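Long-range contact in cellulose biosynthesis protein BcsG (Salmonella typhimurium LT2, PDB 5OLT), which is required for cellulose biosynthesis, this chain being its zinc-binding extramembrane domain of the alkaline phosphatase family: residues F298-I312 with L333-T345. Numbering follows the deposited sequence.
With CIT (citric acid), chain C.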
# COMPACT_ATOMS: atom_id res chain seq x y z
N PHE A 298 -13.72 -4.83 -4.97
CA PHE A 298 -14.11 -4.82 -6.39
C PHE A 298 -15.55 -4.34 -6.55
O PHE A 298 -16.44 -4.72 -5.75
CB PHE A 298 -13.99 -6.22 -6.98
CG PHE A 298 -12.58 -6.77 -6.98
CD1 PHE A 298 -11.73 -6.54 -8.08
CD2 PHE A 298 -12.12 -7.54 -5.91
CE1 PHE A 298 -10.43 -7.07 -8.08
CE2 PHE A 298 -10.83 -8.05 -5.91
CZ PHE A 298 -9.99 -7.83 -7.01
N PHE A 299 -15.77 -3.48 -7.52
CA PHE A 299 -17.09 -2.93 -7.81
C PHE A 299 -17.47 -3.35 -9.22
O PHE A 299 -16.59 -3.50 -10.10
CB PHE A 299 -17.06 -1.40 -7.76
CG PHE A 299 -16.77 -0.86 -6.39
CD1 PHE A 299 -15.45 -0.71 -5.94
CD2 PHE A 299 -17.81 -0.51 -5.56
CE1 PHE A 299 -15.18 -0.22 -4.68
CE2 PHE A 299 -17.54 -0.03 -4.27
CZ PHE A 299 -16.23 0.13 -3.86
N GLY A 300 -18.77 -3.57 -9.41
CA GLY A 300 -19.30 -3.84 -10.74
C GLY A 300 -19.15 -5.29 -11.17
O GLY A 300 -19.29 -5.58 -12.37
N MET A 301 -18.86 -6.19 -10.23
CA MET A 301 -18.74 -7.62 -10.56
C MET A 301 -20.11 -8.26 -10.79
O MET A 301 -21.07 -7.94 -10.08
CB MET A 301 -18.02 -8.41 -9.49
CG MET A 301 -16.55 -8.01 -9.31
SD MET A 301 -15.79 -8.97 -8.00
CE MET A 301 -15.75 -10.64 -8.67
N LYS A 302 -20.17 -9.20 -11.72
CA LYS A 302 -21.42 -9.92 -11.98
C LYS A 302 -21.75 -10.73 -10.72
O LYS A 302 -22.95 -10.91 -10.37
CB LYS A 302 -21.24 -10.86 -13.18
CG LYS A 302 -22.51 -11.66 -13.51
CD LYS A 302 -22.39 -12.51 -14.76
CE LYS A 302 -23.74 -13.16 -15.03
NZ LYS A 302 -24.62 -12.25 -15.81
N ALA A 303 -20.71 -11.21 -10.04
CA ALA A 303 -20.81 -12.05 -8.84
C ALA A 303 -19.97 -11.45 -7.71
O ALA A 303 -18.91 -11.94 -7.38
CB ALA A 303 -20.41 -13.49 -9.16
N PRO A 304 -20.49 -10.38 -7.09
CA PRO A 304 -19.71 -9.74 -6.01
C PRO A 304 -19.45 -10.62 -4.79
O PRO A 304 -20.23 -11.54 -4.50
CB PRO A 304 -20.59 -8.56 -5.61
CG PRO A 304 -21.95 -8.89 -6.12
CD PRO A 304 -21.73 -9.66 -7.39
N HIS A 305 -18.39 -10.34 -4.05
CA HIS A 305 -18.11 -11.06 -2.80
C HIS A 305 -19.21 -10.68 -1.80
O HIS A 305 -19.65 -9.53 -1.73
CB HIS A 305 -16.73 -10.70 -2.23
CG HIS A 305 -16.38 -11.48 -1.01
ND1 HIS A 305 -16.38 -10.93 0.26
CD2 HIS A 305 -16.10 -12.80 -0.85
CE1 HIS A 305 -16.09 -11.87 1.14
NE2 HIS A 305 -15.94 -13.02 0.50
N GLU A 306 -19.68 -11.70 -1.07
CA GLU A 306 -20.71 -11.49 -0.03
C GLU A 306 -20.13 -11.73 1.34
O GLU A 306 -19.24 -12.57 1.53
CB GLU A 306 -21.88 -12.44 -0.24
CG GLU A 306 -22.64 -12.15 -1.52
CD GLU A 306 -23.84 -13.07 -1.75
OE1 GLU A 306 -24.08 -14.02 -0.96
OE2 GLU A 306 -24.56 -12.84 -2.74
N GLY A 307 -20.64 -10.99 2.32
CA GLY A 307 -20.23 -11.16 3.70
C GLY A 307 -18.99 -10.34 4.04
O GLY A 307 -18.62 -9.42 3.32
N ALA A 308 -18.39 -10.69 5.18
CA ALA A 308 -17.27 -10.00 5.73
C ALA A 308 -16.05 -10.15 4.82
O ALA A 308 -15.94 -11.11 4.08
CB ALA A 308 -16.96 -10.52 7.13
N PRO A 309 -15.12 -9.20 4.90
CA PRO A 309 -13.93 -9.30 4.07
C PRO A 309 -13.17 -10.60 4.33
O PRO A 309 -13.19 -11.15 5.43
CB PRO A 309 -13.05 -8.14 4.56
CG PRO A 309 -14.00 -7.22 5.26
CD PRO A 309 -15.11 -8.02 5.79
N ILE A 310 -12.48 -11.06 3.30
CA ILE A 310 -11.52 -12.16 3.47
C ILE A 310 -10.26 -11.59 4.12
O ILE A 310 -9.62 -10.71 3.54
CB ILE A 310 -11.20 -12.78 2.10
CG1 ILE A 310 -12.49 -13.38 1.47
CG2 ILE A 310 -10.12 -13.83 2.25
CD1 ILE A 310 -12.30 -13.62 -0.01
N ASP A 311 -9.91 -12.07 5.30
CA ASP A 311 -8.69 -11.61 5.96
C ASP A 311 -7.48 -12.31 5.38
O ASP A 311 -7.48 -13.53 5.20
CB ASP A 311 -8.73 -11.89 7.44
CG ASP A 311 -9.70 -11.02 8.18
OD1 ASP A 311 -10.11 -9.94 7.68
OD2 ASP A 311 -10.08 -11.46 9.29
N ILE A 312 -6.44 -11.53 5.11
CA ILE A 312 -5.15 -12.10 4.71
C ILE A 312 -4.29 -11.92 5.95
O ILE A 312 -3.93 -10.78 6.33
CB ILE A 312 -4.51 -11.35 3.51
CG1 ILE A 312 -5.44 -11.29 2.30
CG2 ILE A 312 -3.16 -11.99 3.13
CD1 ILE A 312 -5.92 -12.63 1.77
N LEU A 333 -12.53 -11.46 -14.09
CA LEU A 333 -13.21 -11.74 -12.83
C LEU A 333 -14.50 -10.91 -12.70
O LEU A 333 -15.40 -11.33 -11.98
CB LEU A 333 -12.28 -11.68 -11.61
CG LEU A 333 -11.63 -10.38 -11.23
CD1 LEU A 333 -12.63 -9.46 -10.58
CD2 LEU A 333 -10.50 -10.61 -10.23
N PHE A 334 -14.59 -9.76 -13.38
CA PHE A 334 -15.77 -8.90 -13.30
C PHE A 334 -17.00 -9.46 -14.01
O PHE A 334 -18.10 -9.03 -13.73
CB PHE A 334 -15.51 -7.49 -13.85
CG PHE A 334 -14.54 -6.68 -13.05
CD1 PHE A 334 -14.99 -5.96 -11.94
CD2 PHE A 334 -13.17 -6.62 -13.40
CE1 PHE A 334 -14.11 -5.18 -11.20
CE2 PHE A 334 -12.27 -5.84 -12.65
CZ PHE A 334 -12.75 -5.12 -11.54
N THR A 335 -16.79 -10.40 -14.93
CA THR A 335 -17.91 -10.91 -15.69
C THR A 335 -18.16 -12.40 -15.47
O THR A 335 -19.08 -12.96 -16.10
CB THR A 335 -17.72 -10.60 -17.19
OG1 THR A 335 -16.45 -11.11 -17.59
CG2 THR A 335 -17.78 -9.11 -17.45
N GLU A 336 -17.40 -13.03 -14.58
CA GLU A 336 -17.61 -14.45 -14.24
C GLU A 336 -18.93 -14.64 -13.51
O GLU A 336 -19.26 -13.87 -12.60
CB GLU A 336 -16.47 -14.98 -13.34
CG GLU A 336 -15.15 -15.27 -14.06
CD GLU A 336 -15.25 -16.32 -15.16
OE1 GLU A 336 -16.11 -17.23 -15.09
OE2 GLU A 336 -14.48 -16.26 -16.13
N ASP A 337 -19.69 -15.68 -13.87
CA ASP A 337 -20.92 -15.97 -13.14
C ASP A 337 -20.64 -16.36 -11.69
O ASP A 337 -21.46 -16.13 -10.81
CB ASP A 337 -21.66 -17.16 -13.79
CG ASP A 337 -22.08 -16.91 -15.25
OD1 ASP A 337 -22.40 -15.76 -15.64
OD2 ASP A 337 -22.10 -17.89 -16.03
N SER A 338 -19.49 -16.99 -11.45
CA SER A 338 -19.13 -17.47 -10.12
C SER A 338 -17.63 -17.26 -10.01
O SER A 338 -16.86 -17.71 -10.89
CB SER A 338 -19.48 -18.96 -9.98
OG SER A 338 -19.08 -19.49 -8.72
N VAL A 339 -17.21 -16.56 -8.94
CA VAL A 339 -15.77 -16.36 -8.67
C VAL A 339 -15.27 -17.26 -7.59
O VAL A 339 -15.92 -17.43 -6.55
CB VAL A 339 -15.50 -14.87 -8.33
CG1 VAL A 339 -14.08 -14.63 -7.79
CG2 VAL A 339 -15.72 -14.06 -9.60
N ASN A 340 -14.11 -17.86 -7.82
CA ASN A 340 -13.47 -18.68 -6.81
C ASN A 340 -12.62 -17.76 -5.91
O ASN A 340 -11.43 -17.54 -6.18
CB ASN A 340 -12.58 -19.75 -7.47
CG ASN A 340 -11.97 -20.72 -6.48
OD1 ASN A 340 -11.96 -20.49 -5.28
ND2 ASN A 340 -11.46 -21.84 -7.00
N TRP A 341 -13.26 -17.22 -4.89
CA TRP A 341 -12.62 -16.24 -3.99
C TRP A 341 -11.48 -16.83 -3.21
O TRP A 341 -10.50 -16.14 -2.90
CB TRP A 341 -13.64 -15.60 -3.05
CG TRP A 341 -14.53 -14.66 -3.78
CD1 TRP A 341 -15.79 -14.93 -4.28
CD2 TRP A 341 -14.23 -13.33 -4.15
NE1 TRP A 341 -16.29 -13.84 -4.91
CE2 TRP A 341 -15.36 -12.83 -4.86
CE3 TRP A 341 -13.14 -12.47 -3.92
CZ2 TRP A 341 -15.43 -11.52 -5.35
CZ3 TRP A 341 -13.21 -11.16 -4.43
CH2 TRP A 341 -14.35 -10.71 -5.14
N ASN A 342 -11.57 -18.12 -2.88
CA ASN A 342 -10.43 -18.79 -2.26
C ASN A 342 -9.22 -18.79 -3.10
O ASN A 342 -8.16 -18.36 -2.66
CB ASN A 342 -10.80 -20.22 -1.93
CG ASN A 342 -11.84 -20.27 -0.89
OD1 ASN A 342 -13.02 -20.37 -1.20
ND2 ASN A 342 -11.43 -20.14 0.35
N LYS A 343 -9.35 -19.22 -4.34
CA LYS A 343 -8.21 -19.26 -5.25
C LYS A 343 -7.66 -17.85 -5.47
O LYS A 343 -6.45 -17.66 -5.44
CB LYS A 343 -8.63 -19.88 -6.58
CG LYS A 343 -7.50 -20.07 -7.57
CD LYS A 343 -8.03 -20.75 -8.80
CE LYS A 343 -6.93 -21.06 -9.78
NZ LYS A 343 -7.55 -21.64 -11.01
N LEU A 344 -8.56 -16.87 -5.65
CA LEU A 344 -8.13 -15.49 -5.89
C LEU A 344 -7.29 -14.93 -4.74
O LEU A 344 -6.40 -14.12 -4.99
CB LEU A 344 -9.34 -14.60 -6.14
CG LEU A 344 -9.07 -13.10 -6.42
CD1 LEU A 344 -8.22 -12.92 -7.68
CD2 LEU A 344 -10.40 -12.40 -6.60
N THR A 345 -7.59 -15.34 -3.52
CA THR A 345 -6.91 -14.78 -2.33
C THR A 345 -5.88 -15.74 -1.73
O THR A 345 -5.31 -15.42 -0.68
CB THR A 345 -7.93 -14.37 -1.25
OG1 THR A 345 -8.74 -15.51 -0.85
CG2 THR A 345 -8.84 -13.25 -1.74
C1 CIT C . -13.16 -17.79 1.85
O1 CIT C . -13.23 -19.02 2.09
O2 CIT C . -12.44 -17.01 2.49
C2 CIT C . -13.97 -17.21 0.72
C3 CIT C . -15.46 -17.42 0.99
O7 CIT C . -15.66 -18.71 1.58
C4 CIT C . -16.20 -17.32 -0.34
C5 CIT C . -17.67 -17.12 -0.10
O3 CIT C . -18.47 -18.00 -0.50
O4 CIT C . -18.01 -16.06 0.48
C6 CIT C . -16.00 -16.41 1.97
O5 CIT C . -15.79 -15.18 1.79
O6 CIT C . -16.65 -16.86 2.95
O HOH W 1 -18.12 -11.66 -11.39
O HOH W 2 -18.48 -14.39 -7.01
O HOH W 3 -19.29 -14.40 -4.54
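Lys302 N donates to Phe334 O at 2.9 Å (N-H...O angle 150°), the one direct hydrogen bond between 298-312 and 333-345; the donor sits above the carbonyl plane. Three waters bridge further polar groups of the two segments. Water 1 accepts from Ala303 N and donates to Leu333 O and Glu336 O, while water 2 donates to Ala303 O and accepts from Val339 N and, at 3.1 Å, from Trp341 NE1. Water 3, which donates to Pro304 O, also takes a weak bond from the indole NE1.

His305 CB lies over one face of Trp341, 3.7 Å from the centroid of the six-membered ring, and Val339 CG1 of the same segment as the indole sits toward the rim of the opposite face. The imidazole of His305, swung by a chi1 of -176° away from its own N, presents its edge to the five-membered ring, planes at 66°. Its NE2 donates to citrate O5, and Asn342 ND2 to O1 of this probable crystallisation additive. In one of its two modelled conformers Met301, bent at chi3, makes a Met-aromatic contact, SD at the indole edge. Phe298 turns its edge to the face of Phe334, an offset edge-to-face pair.

The loop linking strand 291-299 to the outermost strand 310-312 is thus joined to 333-345 by one direct backbone bond and water bridges, beside apolar packing of Phe298, Met301 and His305 CB against Leu333, Phe334 and Trp341.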